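Side-chain contacts in putative 6-pyruvoyl tetrahydrobiopterin synthase (PDB 2G64), which probably catalyses the zinc-dependent conversion of 7,8-dihydroneopterin triphosphate into 6-pyruvoyl tetrahydropterin, with release of triphosphate, on the way to tetrahydrobiopterin: residues Val7-Val12 / Ala69-Glu74; Asp80-Arg85 / Ala105-Glu110; Ser99-Val104 / Val125-Thr130; Ser114-Ser117 / Val121-Lys124. The protein carries 1 engineered substitution. All blocks are in the same frame, centred on the assembly; numbering follows the deposited sequence. Where two conformers were deposited one is given.

Contact 1: Val7-Val12 / Ala69-Glu74; sequences VTMERV and AKLKKE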
loop_
_atom_site.group_PDB
_atom_site.type_symbol
_atom_site.label_atom_id
_atom_site.label_comp_id
_atom_site.label_asym_id
_atom_site.label_seq_id
_atom_site.Cartn_x
_atom_site.Cartn_y
_atom_site.Cartn_z
ATOM N N VAL A 7 -14.446 -17.120 13.448
ATOM C CA VAL A 7 -13.499 -16.075 13.038
ATOM C C VAL A 7 -13.108 -16.390 11.584
ATOM O O VAL A 7 -13.195 -17.544 11.137
ATOM C CB VAL A 7 -12.248 -16.096 13.971
ATOM C CG1 VAL A 7 -11.045 -15.322 13.392
ATOM C CG2 VAL A 7 -12.611 -15.637 15.389
ATOM N N THR A 8 -12.681 -15.374 10.843
ATOM C CA THR A 8 -12.141 -15.624 9.508
ATOM C C THR A 8 -10.615 -15.514 9.527
ATOM O O THR A 8 -10.037 -14.788 10.342
ATOM C CB THR A 8 -12.684 -14.636 8.426
ATOM O OG1 THR A 8 -12.246 -13.311 8.708
ATOM C CG2 THR A 8 -14.228 -14.658 8.353
ATOM N N MET A 9 -9.990 -16.261 8.632
ATOM C CA MET A 9 -8.538 -16.261 8.478
ATOM C C MET A 9 -8.267 -16.181 6.974
ATOM O O MET A 9 -8.781 -17.002 6.175
ATOM C CB MET A 9 -7.980 -17.572 9.035
ATOM C CG MET A 9 -6.565 -17.910 8.609
ATOM S SD MET A 9 -6.180 -19.587 9.158
ATOM C CE MET A 9 -4.570 -19.781 8.397
ATOM N N GLU A 10 -7.467 -15.189 6.589
ATOM C CA GLU A 10 -7.233 -14.931 5.175
ATOM C C GLU A 10 -5.743 -14.851 4.936
ATOM O O GLU A 10 -5.022 -14.233 5.705
ATOM C CB GLU A 10 -7.918 -13.632 4.750
ATOM C CG GLU A 10 -7.747 -13.294 3.267
ATOM C CD GLU A 10 -8.580 -12.086 2.872
ATOM O OE1 GLU A 10 -8.485 -11.021 3.534
ATOM O OE2 GLU A 10 -9.354 -12.198 1.911
ATOM N N ARG A 11 -5.295 -15.479 3.853
ATOM C CA ARG A 11 -3.882 -15.553 3.538
ATOM C C ARG A 11 -3.693 -15.027 2.106
ATOM O O ARG A 11 -4.454 -15.382 1.200
ATOM C CB ARG A 11 -3.417 -17.003 3.656
ATOM C CG ARG A 11 -2.043 -17.278 3.055
ATOM C CD ARG A 11 -0.980 -16.552 3.830
ATOM N NE ARG A 11 0.354 -16.871 3.320
ATOM C CZ ARG A 11 1.478 -16.625 3.979
ATOM N NH1 ARG A 11 1.426 -16.063 5.177
ATOM N NH2 ARG A 11 2.649 -16.946 3.443
ATOM N N VAL A 12 -2.708 -14.154 1.933
ATOM C CA VAL A 12 -2.521 -13.412 0.669
ATOM C C VAL A 12 -1.232 -13.913 0.024
ATOM O O VAL A 12 -0.197 -14.016 0.684
ATOM C CB VAL A 12 -2.383 -11.879 0.912
ATOM C CG1 VAL A 12 -2.193 -11.118 -0.433
ATOM C CG2 VAL A 12 -3.610 -11.312 1.705
ATOM N N ALA A 69 0.383 -23.588 8.228
ATOM C CA ALA A 69 1.407 -24.377 7.551
ATOM C C ALA A 69 0.785 -25.276 6.482
ATOM O O ALA A 69 1.305 -25.380 5.364
ATOM C CB ALA A 69 2.195 -25.211 8.554
ATOM N N LYS A 70 -0.332 -25.914 6.835
ATOM C CA LYS A 70 -1.093 -26.758 5.916
ATOM C C LYS A 70 -1.698 -25.958 4.759
ATOM O O LYS A 70 -1.630 -26.384 3.599
ATOM C CB LYS A 70 -2.217 -27.472 6.655
ATOM C CG LYS A 70 -1.962 -28.945 6.918
ATOM C CD LYS A 70 -3.010 -29.533 7.858
ATOM C CE LYS A 70 -2.367 -30.307 9.015
ATOM N NZ LYS A 70 -2.182 -29.471 10.251
ATOM N N LEU A 71 -2.300 -24.814 5.079
ATOM C CA LEU A 71 -2.852 -23.924 4.039
ATOM C C LEU A 71 -1.747 -23.494 3.070
ATOM O O LEU A 71 -1.960 -23.470 1.857
ATOM C CB LEU A 71 -3.501 -22.682 4.669
ATOM C CG LEU A 71 -4.291 -21.772 3.713
ATOM C CD1 LEU A 71 -5.377 -22.575 3.006
ATOM C CD2 LEU A 71 -4.889 -20.546 4.420
ATOM N N LYS A 72 -0.575 -23.140 3.599
ATOM C CA LYS A 72 0.524 -22.703 2.736
ATOM C C LYS A 72 0.878 -23.756 1.692
ATOM O O LYS A 72 1.063 -23.417 0.518
ATOM C CB LYS A 72 1.744 -22.279 3.556
ATOM C CG LYS A 72 1.617 -20.885 4.129
ATOM C CD LYS A 72 2.726 -20.593 5.135
ATOM C CE LYS A 72 4.089 -20.544 4.463
ATOM N NZ LYS A 72 5.204 -20.635 5.449
ATOM N N LYS A 73 0.935 -25.021 2.123
ATOM C CA LYS A 73 1.236 -26.144 1.230
ATOM C C LYS A 73 0.157 -26.356 0.169
ATOM O O LYS A 73 0.473 -26.583 -1.014
ATOM C CB LYS A 73 1.452 -27.430 2.040
ATOM C CG LYS A 73 2.836 -27.554 2.665
ATOM C CD LYS A 73 3.020 -28.907 3.356
ATOM C CE LYS A 73 2.311 -30.026 2.604
ATOM N NZ LYS A 73 2.684 -31.370 3.128
ATOM N N GLU A 74 -1.108 -26.274 0.584
ATOM C CA GLU A 74 -2.234 -26.470 -0.303
ATOM C C GLU A 74 -2.293 -25.326 -1.309
ATOM O O GLU A 74 -2.494 -25.566 -2.496
ATOM C CB GLU A 74 -3.538 -26.560 0.495
ATOM C CG GLU A 74 -3.645 -27.877 1.260
ATOM C CD GLU A 74 -4.493 -27.797 2.528
ATOM O OE1 GLU A 74 -5.090 -26.739 2.830
ATOM O OE2 GLU A 74 -4.560 -28.816 3.234
#
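Met9 and Leu71 both carry CG anti to the backbone N (chi1 163° and -172°), and from there the straight methionine chain and a leucine branch reach toward each other tip to tip. Met9 CE ends 4.1 Å from Leu71 CD2. The same leucine methyl also rests against the root of the next inward-facing residue of the strand, with Arg11 CB at 3.9 Å from Leu71 CD2, so one methyl serves both strand residues. Strand 6-19 and helix 68-80 are separated by 10.5 Å between the axes of these short segments, a layer bridged entirely by side chains.

Arg11 bends at chi2 (66°) and carries its guanidinium over toward Lys72. There Lys72 CG lies 3.9 Å above one face of the group, offset toward its rim; the lysine is modelled in two conformers, so its detail is doubtful. Arg11 has its polar partner elsewhere: NH1 bonds to Asn133 OD1 of the second subunit, whose strand continues the sheet antiparallel to 7-11.

This is the helix-on-sheet layer of the tunnelling fold (T-fold), at some distance from the zinc site. No hydrogen bond crosses it; the Arg11 guanidinium rests on the aliphatic part of Lys72, and in this conformer the like-charged ends stay apart. The contact therefore depends on dispersion and apolar burial around Leu71, with charge probably contributing little to its cohesion.

Contact 2: Asp80-Arg85 / Ala105-Glu110; sequences DTVDHR and AIYMFE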
loop_
_atom_site.group_PDB
_atom_site.type_symbol
_atom_site.label_atom_id
_atom_site.label_comp_id
_atom_site.label_asym_id
_atom_site.label_seq_id
_atom_site.Cartn_x
_atom_site.Cartn_y
_atom_site.Cartn_z
ATOM N N ASP A 80 1.323 -23.457 -8.172
ATOM C CA ASP A 80 2.258 -24.130 -9.083
ATOM C C ASP A 80 1.655 -24.262 -10.483
ATOM O O ASP A 80 2.377 -24.272 -11.484
ATOM C CB ASP A 80 2.561 -25.542 -8.566
ATOM C CG ASP A 80 3.619 -25.564 -7.481
ATOM O OD1 ASP A 80 4.263 -24.528 -7.213
ATOM O OD2 ASP A 80 3.783 -26.643 -6.872
ATOM N N THR A 81 0.332 -24.395 -10.539
ATOM C CA THR A 81 -0.384 -24.532 -11.809
ATOM C C THR A 81 -0.418 -23.261 -12.674
ATOM O O THR A 81 -0.654 -23.337 -13.886
ATOM C CB THR A 81 -1.831 -25.046 -11.625
ATOM O OG1 THR A 81 -2.708 -24.010 -11.130
ATOM C CG2 THR A 81 -1.882 -26.288 -10.712
ATOM N N VAL A 82 -0.226 -22.102 -12.047
ATOM C CA VAL A 82 -0.427 -20.820 -12.733
ATOM C C VAL A 82 0.782 -19.871 -12.664
ATOM O O VAL A 82 0.941 -18.987 -13.506
ATOM C CB VAL A 82 -1.693 -20.088 -12.213
ATOM C CG1 VAL A 82 -2.942 -20.883 -12.559
ATOM C CG2 VAL A 82 -1.622 -19.884 -10.683
ATOM N N ASP A 83 1.649 -20.033 -11.675
ATOM C CA ASP A 83 2.714 -19.068 -11.555
ATOM C C ASP A 83 3.769 -19.159 -12.669
ATOM O O ASP A 83 4.241 -20.252 -12.995
ATOM C CB ASP A 83 3.395 -19.124 -10.199
ATOM C CG ASP A 83 4.451 -18.061 -10.075
ATOM O OD1 ASP A 83 4.108 -16.868 -10.209
ATOM O OD2 ASP A 83 5.636 -18.418 -9.920
ATOM N N HIS A 84 4.159 -18.004 -13.207
ATOM C CA HIS A 84 5.089 -17.952 -14.351
ATOM C C HIS A 84 4.648 -18.798 -15.554
ATOM O O HIS A 84 5.467 -19.343 -16.297
ATOM C CB HIS A 84 6.504 -18.283 -13.893
ATOM C CG HIS A 84 7.156 -17.142 -13.179
ATOM N ND1 HIS A 84 6.914 -16.863 -11.851
ATOM C CD2 HIS A 84 7.967 -16.154 -13.628
ATOM C CE1 HIS A 84 7.582 -15.778 -11.500
ATOM N NE2 HIS A 84 8.229 -15.328 -12.561
ATOM N N ARG A 85 3.338 -18.863 -15.750
ATOM C CA ARG A 85 2.748 -19.581 -16.860
ATOM C C ARG A 85 1.891 -18.668 -17.735
ATOM O O ARG A 85 1.592 -17.520 -17.384
ATOM C CB ARG A 85 1.887 -20.738 -16.334
ATOM C CG ARG A 85 2.663 -21.693 -15.408
ATOM C CD ARG A 85 2.260 -23.128 -15.683
ATOM N NE ARG A 85 2.665 -24.035 -14.614
ATOM C CZ ARG A 85 3.733 -24.824 -14.669
ATOM N NH1 ARG A 85 4.515 -24.818 -15.741
ATOM N NH2 ARG A 85 4.021 -25.622 -13.648
ATOM N N ALA A 105 -10.853 -16.472 -10.682
ATOM C CA ALA A 105 -11.247 -16.588 -9.275
ATOM C C ALA A 105 -11.950 -17.933 -9.043
ATOM O O ALA A 105 -11.709 -18.626 -8.046
ATOM C CB ALA A 105 -12.148 -15.433 -8.906
ATOM N N ILE A 106 -12.809 -18.302 -9.983
ATOM C CA ILE A 106 -13.538 -19.562 -9.891
ATOM C C ILE A 106 -12.565 -20.745 -9.971
ATOM O O ILE A 106 -12.610 -21.670 -9.150
ATOM C CB ILE A 106 -14.669 -19.673 -10.981
ATOM C CG1 ILE A 106 -15.765 -18.627 -10.739
ATOM C CG2 ILE A 106 -15.301 -21.086 -10.973
ATOM C CD1 ILE A 106 -16.719 -18.456 -11.925
ATOM N N TYR A 107 -11.679 -20.708 -10.962
ATOM C CA TYR A 107 -10.646 -21.726 -11.111
ATOM C C TYR A 107 -9.848 -21.936 -9.828
ATOM O O TYR A 107 -9.689 -23.062 -9.373
ATOM C CB TYR A 107 -9.710 -21.394 -12.306
ATOM C CG TYR A 107 -8.494 -22.281 -12.305
ATOM C CD1 TYR A 107 -8.564 -23.591 -12.787
ATOM C CD2 TYR A 107 -7.285 -21.829 -11.776
ATOM C CE1 TYR A 107 -7.439 -24.410 -12.758
ATOM C CE2 TYR A 107 -6.176 -22.630 -11.756
ATOM C CZ TYR A 107 -6.259 -23.926 -12.231
ATOM O OH TYR A 107 -5.136 -24.724 -12.195
ATOM N N MET A 108 -9.348 -20.856 -9.227
ATOM C CA MET A 108 -8.479 -20.975 -8.065
ATOM C C MET A 108 -9.260 -21.505 -6.852
ATOM O O MET A 108 -8.759 -22.334 -6.102
ATOM C CB MET A 108 -7.829 -19.634 -7.727
ATOM C CG MET A 108 -6.967 -19.083 -8.874
ATOM S SD MET A 108 -5.442 -20.000 -9.177
ATOM C CE MET A 108 -4.432 -19.480 -7.766
ATOM N N PHE A 109 -10.467 -20.996 -6.669
ATOM C CA PHE A 109 -11.370 -21.497 -5.620
ATOM C C PHE A 109 -11.568 -23.011 -5.776
ATOM O O PHE A 109 -11.393 -23.778 -4.825
ATOM C CB PHE A 109 -12.710 -20.777 -5.736
ATOM C CG PHE A 109 -13.686 -21.084 -4.632
ATOM C CD1 PHE A 109 -13.794 -20.249 -3.532
ATOM C CD2 PHE A 109 -14.515 -22.206 -4.712
ATOM C CE1 PHE A 109 -14.725 -20.521 -2.511
ATOM C CE2 PHE A 109 -15.446 -22.483 -3.706
ATOM C CZ PHE A 109 -15.545 -21.632 -2.601
ATOM N N GLU A 110 -11.945 -23.445 -6.970
ATOM C CA GLU A 110 -12.256 -24.860 -7.165
ATOM C C GLU A 110 -11.021 -25.762 -7.067
ATOM O O GLU A 110 -11.085 -26.851 -6.480
ATOM C CB GLU A 110 -13.015 -25.077 -8.480
ATOM C CG GLU A 110 -14.442 -24.508 -8.475
ATOM C CD GLU A 110 -15.346 -25.141 -7.401
ATOM O OE1 GLU A 110 -15.088 -26.293 -6.993
ATOM O OE2 GLU A 110 -16.318 -24.485 -6.962
#
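Val82 begins a type II beta turn that ends at Arg85, and its CA lies 9.3 Å from that of Met108 on helix 101-115. The turn follows helix 68-80, which lies with helix 101-115 on one side of the sheet in this T-fold subunit, and side chains fill the gap. Val82 divides its methyls between two helix residues: CG1 meets the tyrosine obliquely, 3.8 Å from Tyr107 CE2, while CG2 points at the end of the methionine, 4.1 Å from Met108 CE. Met108 sets off to one side and comes back to Val82 through bends at chi2 and chi3. Phe15 of the sheet packs on both Val82 and Met108.

Thr81 OG1 lies at the edge of the tyrosine ring, in its plane, 2.7 Å from Tyr107 OH. The same Thr81 OG1 is also hydrogen-bonded to Val78 O in the preceding helix. Arg85 folds back along the turn and grips Asp80 O side-on with NE and NH2.

His84, by similarity part of the charge relay, meets His44 of the third subunit. Its ND1 donates an almost straight bond (166°) to Asp83 OD2 at 2.8 Å, in the imidazole plane but 44° above that of the carboxylate.

Contact 3: Ser99-Val104 / Val125-Thr130; sequences STSENV and VTIEET
Glu129 OE2 is gripped from two sources. Ser101 OG donates to Glu129 OE2 at 2.6 Å, meeting it on the anti side and 18° out of the carboxylate plane, and water 1 donates to Glu129 OE2, also at 2.6 Å. The water in turn accepts from Ser101 N at 3.1 Å, so one serine reaches the carboxylate twice, directly by its hydroxyl and through the water by its backbone. The Glu129 chain leaves CB opposite the main-chain nitrogen (chi1 169°) and stays extended, which carries the acid to the first turn of helix 101-115. Two bonds to one oxygen help to fix where the carboxylate lies, and a weak bond from Asn133 ND2 to OE1 adds to them.

The helix start is itself organised: Thr100 is its N-cap, with OG1 taking a weak bond from Asn103 N. One turn further on, the Val104 and Ile127 side chains cross at about a right angle, with Val104 CG1 4.2 Å from Ile127 CG1, and Ile127 CG2 lies against Ser101 CB. This apolar patch seats the helix on strand 122-128 next to the polar end.

Just before the helix, Ser99 OG is hydrogen-bonded to ND1 of the zinc ligand His19. Glu129 stands at a corner where strand 122-128 gives way to the next, its side chain in touch with another zinc ligand, His46, and about 5 Å from the bound zinc at the nearest atoms. By similarity Glu129 belongs to the charge relay, and its place beside the three-histidine zinc site is consistent with the active site of this synthase family.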
loop_
_atom_site.group_PDB
_atom_site.type_symbol
_atom_site.label_atom_id
_atom_site.label_comp_id
_atom_site.label_asym_id
_atom_site.label_seq_id
_atom_site.Cartn_x
_atom_site.Cartn_y
_atom_site.Cartn_z
ATOM N N SER A 99 -10.155 -16.741 -19.897
ATOM C CA SER A 99 -9.349 -16.415 -18.714
ATOM C C SER A 99 -9.597 -14.994 -18.136
ATOM O O SER A 99 -8.659 -14.295 -17.712
ATOM C CB SER A 99 -7.860 -16.600 -19.053
ATOM O OG SER A 99 -7.488 -15.697 -20.094
ATOM N N THR A 100 -10.850 -14.561 -18.111
ATOM C CA THR A 100 -11.202 -13.311 -17.399
ATOM C C THR A 100 -10.902 -13.531 -15.937
ATOM O O THR A 100 -10.901 -14.662 -15.468
ATOM C CB THR A 100 -12.711 -12.983 -17.492
ATOM O OG1 THR A 100 -13.478 -14.134 -17.087
ATOM C CG2 THR A 100 -13.083 -12.589 -18.898
ATOM N N SER A 101 -10.695 -12.455 -15.181
ATOM C CA SER A 101 -10.374 -12.643 -13.766
ATOM C C SER A 101 -11.539 -13.245 -12.960
ATOM O O SER A 101 -11.318 -13.927 -11.967
ATOM C CB SER A 101 -9.873 -11.335 -13.148
ATOM O OG SER A 101 -8.684 -10.924 -13.807
ATOM N N GLU A 102 -12.768 -13.016 -13.409
ATOM C CA GLU A 102 -13.945 -13.725 -12.852
ATOM C C GLU A 102 -13.697 -15.226 -12.911
ATOM O O GLU A 102 -13.849 -15.945 -11.916
ATOM C CB GLU A 102 -15.216 -13.386 -13.668
ATOM C CG GLU A 102 -15.749 -11.951 -13.490
ATOM C CD GLU A 102 -15.155 -10.946 -14.475
ATOM O OE1 GLU A 102 -14.001 -11.134 -14.961
ATOM O OE2 GLU A 102 -15.845 -9.942 -14.732
ATOM N N ASN A 103 -13.298 -15.710 -14.081
ATOM C CA ASN A 103 -13.102 -17.159 -14.259
ATOM C C ASN A 103 -11.834 -17.686 -13.598
ATOM O O ASN A 103 -11.771 -18.860 -13.197
ATOM C CB ASN A 103 -13.175 -17.555 -15.749
ATOM C CG ASN A 103 -14.600 -17.625 -16.266
ATOM O OD1 ASN A 103 -15.501 -18.147 -15.585
ATOM N ND2 ASN A 103 -14.831 -17.061 -17.463
ATOM N N VAL A 104 -10.842 -16.816 -13.439
ATOM C CA VAL A 104 -9.637 -17.171 -12.680
ATOM C C VAL A 104 -10.010 -17.360 -11.209
ATOM O O VAL A 104 -9.568 -18.296 -10.564
ATOM C CB VAL A 104 -8.518 -16.097 -12.833
ATOM C CG1 VAL A 104 -7.305 -16.436 -11.948
ATOM C CG2 VAL A 104 -8.073 -15.995 -14.328
ATOM N N VAL A 125 -12.542 -16.659 -2.226
ATOM C CA VAL A 125 -11.292 -16.357 -2.931
ATOM C C VAL A 125 -11.395 -14.960 -3.535
ATOM O O VAL A 125 -12.440 -14.578 -4.069
ATOM C CB VAL A 125 -11.033 -17.409 -4.060
ATOM C CG1 VAL A 125 -10.183 -16.822 -5.190
ATOM C CG2 VAL A 125 -10.375 -18.660 -3.488
ATOM N N THR A 126 -10.305 -14.211 -3.456
ATOM C CA THR A 126 -10.190 -12.922 -4.105
ATOM C C THR A 126 -9.060 -13.006 -5.137
ATOM O O THR A 126 -8.001 -13.558 -4.846
ATOM C CB THR A 126 -9.838 -11.826 -3.062
ATOM O OG1 THR A 126 -10.882 -11.772 -2.085
ATOM C CG2 THR A 126 -9.719 -10.442 -3.737
ATOM N N ILE A 127 -9.289 -12.436 -6.319
ATOM C CA ILE A 127 -8.210 -12.226 -7.284
ATOM C C ILE A 127 -8.146 -10.731 -7.570
ATOM O O ILE A 127 -9.147 -10.137 -7.936
ATOM C CB ILE A 127 -8.490 -12.986 -8.609
ATOM C CG1 ILE A 127 -8.292 -14.508 -8.405
ATOM C CG2 ILE A 127 -7.594 -12.450 -9.743
ATOM C CD1 ILE A 127 -6.844 -14.925 -8.077
ATOM N N GLU A 128 -6.976 -10.128 -7.386
ATOM C CA GLU A 128 -6.775 -8.752 -7.850
ATOM C C GLU A 128 -5.937 -8.835 -9.114
ATOM O O GLU A 128 -4.755 -9.171 -9.076
ATOM C CB GLU A 128 -6.093 -7.894 -6.777
ATOM C CG GLU A 128 -6.762 -7.969 -5.391
ATOM C CD GLU A 128 -6.218 -6.979 -4.370
ATOM O OE1 GLU A 128 -5.114 -6.433 -4.578
ATOM O OE2 GLU A 128 -6.904 -6.760 -3.343
ATOM N N GLU A 129 -6.572 -8.552 -10.232
ATOM C CA GLU A 129 -5.916 -8.572 -11.524
ATOM C C GLU A 129 -4.905 -7.423 -11.630
ATOM O O GLU A 129 -3.809 -7.602 -12.160
ATOM C CB GLU A 129 -7.011 -8.438 -12.561
ATOM C CG GLU A 129 -6.597 -8.190 -13.951
ATOM C CD GLU A 129 -7.816 -7.796 -14.752
ATOM O OE1 GLU A 129 -7.982 -6.592 -15.024
ATOM O OE2 GLU A 129 -8.641 -8.685 -15.037
ATOM N N THR A 130 -5.304 -6.253 -11.129
ATOM C CA THR A 130 -4.402 -5.145 -10.818
ATOM C C THR A 130 -4.902 -4.554 -9.503
ATOM O O THR A 130 -5.948 -4.958 -8.995
ATOM C CB THR A 130 -4.457 -4.035 -11.887
ATOM O OG1 THR A 130 -5.669 -3.309 -11.734
ATOM C CG2 THR A 130 -4.379 -4.622 -13.321
HETATM O O HOH W 1 -9.667 -10.116 -16.949
#

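Contact 4: Ser114-Ser117 / Val121-Lys124; sequences SVMS and VLYK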
loop_
_atom_site.group_PDB
_atom_site.type_symbol
_atom_site.label_atom_id
_atom_site.label_comp_id
_atom_site.label_asym_id
_atom_site.label_seq_id
_atom_site.Cartn_x
_atom_site.Cartn_y
_atom_site.Cartn_z
ATOM N N SER A 114 -10.245 -28.591 -4.137
ATOM C CA SER A 114 -9.851 -29.930 -4.554
ATOM C C SER A 114 -8.611 -30.503 -3.855
ATOM O O SER A 114 -8.425 -31.711 -3.836
ATOM C CB SER A 114 -9.678 -29.981 -6.082
ATOM O OG SER A 114 -8.346 -29.706 -6.465
ATOM N N VAL A 115 -7.765 -29.651 -3.283
ATOM C CA VAL A 115 -6.535 -30.127 -2.651
ATOM C C VAL A 115 -6.531 -29.949 -1.138
ATOM O O VAL A 115 -5.607 -30.387 -0.455
ATOM C CB VAL A 115 -5.233 -29.529 -3.276
ATOM C CG1 VAL A 115 -5.118 -29.891 -4.756
ATOM C CG2 VAL A 115 -5.121 -28.011 -3.053
ATOM N N MET A 116 -7.573 -29.323 -0.602
ATOM C CA MET A 116 -7.563 -28.970 0.818
ATOM C C MET A 116 -7.790 -30.150 1.744
ATOM O O MET A 116 -8.682 -30.958 1.509
ATOM C CB MET A 116 -8.600 -27.894 1.120
ATOM C CG MET A 116 -8.117 -26.500 0.834
ATOM S SD MET A 116 -9.415 -25.314 1.161
ATOM C CE MET A 116 -9.191 -25.076 2.942
ATOM N N SER A 117 -6.999 -30.203 2.813
ATOM C CA SER A 117 -7.220 -31.162 3.909
ATOM C C SER A 117 -8.585 -31.005 4.590
ATOM O O SER A 117 -9.234 -31.997 4.923
ATOM C CB SER A 117 -6.053 -31.158 4.926
ATOM O OG SER A 117 -5.788 -29.873 5.494
ATOM N N VAL A 121 -14.048 -25.367 5.484
ATOM C CA VAL A 121 -13.800 -23.986 5.928
ATOM C C VAL A 121 -13.477 -22.966 4.822
ATOM O O VAL A 121 -13.377 -21.777 5.116
ATOM C CB VAL A 121 -12.734 -23.875 7.055
ATOM C CG1 VAL A 121 -13.213 -24.566 8.330
ATOM C CG2 VAL A 121 -11.391 -24.406 6.595
ATOM N N LEU A 122 -13.326 -23.408 3.572
ATOM C CA LEU A 122 -13.042 -22.442 2.502
ATOM C C LEU A 122 -14.245 -21.534 2.325
ATOM O O LEU A 122 -15.376 -22.000 2.121
ATOM C CB LEU A 122 -12.685 -23.136 1.171
ATOM C CG LEU A 122 -12.462 -22.200 -0.030
ATOM C CD1 LEU A 122 -11.293 -21.213 0.249
ATOM C CD2 LEU A 122 -12.224 -23.027 -1.290
ATOM N N TYR A 123 -14.013 -20.228 2.397
ATOM C CA TYR A 123 -15.115 -19.308 2.432
ATOM C C TYR A 123 -15.120 -18.370 1.204
ATOM O O TYR A 123 -16.155 -18.145 0.590
ATOM C CB TYR A 123 -15.106 -18.548 3.765
ATOM C CG TYR A 123 -16.145 -17.460 3.835
ATOM C CD1 TYR A 123 -17.491 -17.767 3.970
ATOM C CD2 TYR A 123 -15.780 -16.122 3.731
ATOM C CE1 TYR A 123 -18.442 -16.764 4.009
ATOM C CE2 TYR A 123 -16.722 -15.120 3.756
ATOM C CZ TYR A 123 -18.048 -15.446 3.901
ATOM O OH TYR A 123 -18.980 -14.438 3.931
ATOM N N LYS A 124 -13.963 -17.827 0.845
ATOM C CA LYS A 124 -13.940 -16.872 -0.260
ATOM C C LYS A 124 -12.563 -16.818 -0.907
ATOM O O LYS A 124 -11.535 -16.907 -0.216
ATOM C CB LYS A 124 -14.338 -15.486 0.226
ATOM C CG LYS A 124 -14.394 -14.459 -0.912
ATOM C CD LYS A 124 -14.923 -13.135 -0.435
ATOM C CE LYS A 124 -13.784 -12.189 -0.115
ATOM N NZ LYS A 124 -14.254 -10.868 0.448
#
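Met116 lays its thioether against the start of strand 122-128. The sulfur is the closest point: Met116 SD sits 3.9 Å from Leu122 CB, the two side chains crossing at about a right angle. Rotation about the CG-SD bond (chi3 85°) turns the terminal methyl toward Val121, where Met116 CE comes to 4.3 Å from Val121 CG2.

In the next shell, Leu122 leaves its backbone trans to N (chi1 176°). Its CB is what touches the sulfur, and its branches go on to helix 101-115, where Phe109 and Leu112 receive them. Leu54 of strand 44-57 touches both Met116 and Leu122 and so backs the pair from the sheet. Tyr66 packs on Met116 and on Val121.

Farther out, the loop after helix 101-115 is tied by polar bonds. Ser117 OG is hydrogen-bonded to Glu74 OE2 of helix 68-80 and to Tyr66 OH, which probably helps to hold the backbone next to Met116. In the strand itself, Tyr123 and Lys124 both face Lys53 in a classic beta bulge, just after the strand begins.

The contact thus closes the short helix-to-strand connection at the end of the subunit away from the zinc. No hydrogen bond joins the two segments; the thioether meets only carbon across it, a soft and polarisable surface whose grip has no preferred direction.

In the fold
From the N terminus, contact 1 closes the first long loop, bringing helix 68-80 back onto strand 6-19 after the chain has passed through helix 28-35 and strand 44-57. Contact 2 comes next and joins the turn after that helix to helix 101-115. Before it is complete, contact 3 opens at the start of the same helix, so the two cross; contact 3 closes on the far end of strand 122-128. Contact 4 is the short reversal from helix to strand, lying within the span of contact 3. Ala105 on Ile127 links contacts 2 and 3, while Glu74 and Ser117 link contacts 1 and 4, tying both helices to one sheet.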